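Side-chain contact in lysozyme (Penaeus vannamei, PDB 6UKC), which probably hydrolyses the beta-1,4 linkages of bacterial peptidoglycan and of chitodextrins, as a C-type lysozyme of glycosyl hydrolase family 22: residues Glu95-Arg98 against Arg99-Arg103. Sequence-based numbering, arbitrary orientation.
Sequences ETIR and RDTER
Thr101 and Ile97 meet one turn apart on the inner side of helix 88-105, a long helix of the C-type lysozyme fold, and there the contact is tight. The carbonyl oxygen Ile97 O is gripped twice by the same residue: Thr101 N donates the regular helical bond at 2.9 Å, nearly straight at 164°, and Thr101 OG1 adds a second, also 2.9 Å from Ile97 O. The two donors arrive from opposite faces of the carbonyl plane, the hydroxyl well above it. With OG1 beside its own backbone N (chi1 -63°), the buried Thr101 turns its hydroxyl back to this carbonyl one turn earlier. Ile97 and Thr101 both pack on Ala113, and Ile97 also reaches Trp65 and Trp114.

The exposed side is looser. Arg99 bends at chi3 and runs back toward the preceding turn, one face of its guanidinium turned to Thr96 CA and to Glu95 O, which lies toward the rim, 3.8 Å from Arg99 NH1. The Glu95 carboxylate does not reach Arg99, with Glu95 OE2 5.8 Å from Arg99 NH1. Thr96 OG1 is hydrogen-bonded to Arg92 O; Arg99 NH2 comes within 2.9 Å of Thr96 OG1, but at an angle too poor for a hydrogen bond.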
loop_
_atom_site.group_PDB
_atom_site.type_symbol
_atom_site.label_atom_id
_atom_site.label_comp_id
_atom_site.label_asym_id
_atom_site.label_seq_id
_atom_site.Cartn_x
_atom_site.Cartn_y
_atom_site.Cartn_z
ATOM N N GLU A 95 3.104 -6.169 1.712
ATOM C CA GLU A 95 3.560 -6.924 2.912
ATOM C C GLU A 95 5.041 -7.287 2.789
ATOM O O GLU A 95 5.707 -7.370 3.840
ATOM C CB GLU A 95 2.733 -8.189 3.089
ATOM C CG GLU A 95 1.322 -7.865 3.532
ATOM C CD GLU A 95 0.414 -9.066 3.699
ATOM O OE1 GLU A 95 -0.538 -8.975 4.479
ATOM O OE2 GLU A 95 0.665 -10.073 3.030
ATOM N N THR A 96 5.518 -7.582 1.575
ATOM C CA THR A 96 6.963 -7.816 1.296
ATOM C C THR A 96 7.767 -6.522 1.505
ATOM O O THR A 96 8.906 -6.602 2.061
ATOM C CB THR A 96 7.172 -8.332 -0.131
ATOM O OG1 THR A 96 6.484 -9.572 -0.164
ATOM C CG2 THR A 96 8.628 -8.522 -0.510
ATOM N N ILE A 97 7.247 -5.385 1.017
ATOM C CA ILE A 97 7.918 -4.063 1.227
ATOM C C ILE A 97 8.019 -3.811 2.741
ATOM O O ILE A 97 9.133 -3.502 3.215
ATOM C CB ILE A 97 7.183 -2.937 0.483
ATOM C CG1 ILE A 97 7.311 -3.117 -1.036
ATOM C CG2 ILE A 97 7.660 -1.558 0.941
ATOM C CD1 ILE A 97 6.425 -2.214 -1.826
ATOM N N ARG A 98 6.919 -3.977 3.473
ATOM C CA ARG A 98 6.880 -3.882 4.956
ATOM C C ARG A 98 7.857 -4.891 5.580
ATOM O O ARG A 98 8.610 -4.498 6.469
ATOM C CB ARG A 98 5.472 -4.141 5.507
ATOM C CG ARG A 98 5.305 -3.669 6.948
ATOM C CD ARG A 98 4.003 -4.119 7.601
ATOM N NE ARG A 98 3.853 -5.554 7.483
ATOM C CZ ARG A 98 2.713 -6.196 7.269
ATOM N NH1 ARG A 98 1.577 -5.524 7.151
ATOM N NH2 ARG A 98 2.718 -7.519 7.152
ATOM N N ARG A 99 7.858 -6.146 5.133
ATOM C CA ARG A 99 8.743 -7.196 5.706
ATOM C C ARG A 99 10.202 -6.766 5.507
ATOM O O ARG A 99 10.941 -6.732 6.521
ATOM C CB ARG A 99 8.447 -8.584 5.129
ATOM C CG ARG A 99 9.232 -9.704 5.804
ATOM C CD ARG A 99 8.917 -11.095 5.299
ATOM N NE ARG A 99 8.415 -11.109 3.924
ATOM C CZ ARG A 99 7.122 -11.113 3.554
ATOM N NH1 ARG A 99 6.144 -11.127 4.446
ATOM N NH2 ARG A 99 6.802 -11.125 2.274
ATOM N N ASP A 100 10.608 -6.407 4.286
ATOM C CA ASP A 100 12.042 -6.092 4.012
ATOM C C ASP A 100 12.479 -4.822 4.757
ATOM O O ASP A 100 13.590 -4.821 5.370
ATOM C CB ASP A 100 12.293 -5.958 2.508
ATOM C CG ASP A 100 12.218 -7.304 1.798
ATOM O OD1 ASP A 100 11.821 -8.304 2.445
ATOM O OD2 ASP A 100 12.566 -7.347 0.599
ATOM N N THR A 101 11.646 -3.777 4.706
ATOM C CA THR A 101 11.917 -2.487 5.384
ATOM C C THR A 101 12.153 -2.770 6.868
ATOM O O THR A 101 13.165 -2.279 7.394
ATOM C CB THR A 101 10.794 -1.465 5.175
ATOM O OG1 THR A 101 10.730 -1.187 3.781
ATOM C CG2 THR A 101 11.018 -0.172 5.924
ATOM N N GLU A 102 11.267 -3.536 7.507
ATOM C CA GLU A 102 11.401 -3.876 8.942
ATOM C C GLU A 102 12.749 -4.575 9.152
ATOM O O GLU A 102 13.462 -4.207 10.094
ATOM C CB GLU A 102 10.222 -4.735 9.396
ATOM C CG GLU A 102 10.365 -5.241 10.821
ATOM C CD GLU A 102 9.052 -5.563 11.506
ATOM O OE1 GLU A 102 8.398 -6.547 11.096
ATOM O OE2 GLU A 102 8.685 -4.826 12.449
ATOM N N ARG A 103 13.079 -5.528 8.275
ATOM C CA ARG A 103 14.347 -6.304 8.277
ATOM C C ARG A 103 15.535 -5.359 8.467
ATOM O O ARG A 103 16.267 -5.557 9.449
ATOM C CB ARG A 103 14.440 -7.135 6.994
ATOM C CG ARG A 103 15.820 -7.680 6.653
ATOM C CD ARG A 103 15.817 -9.189 6.494
ATOM N NE ARG A 103 15.777 -9.808 7.817
ATOM C CZ ARG A 103 15.737 -11.116 8.066
ATOM N NH1 ARG A 103 15.732 -11.996 7.073
ATOM N NH2 ARG A 103 15.703 -11.536 9.322
#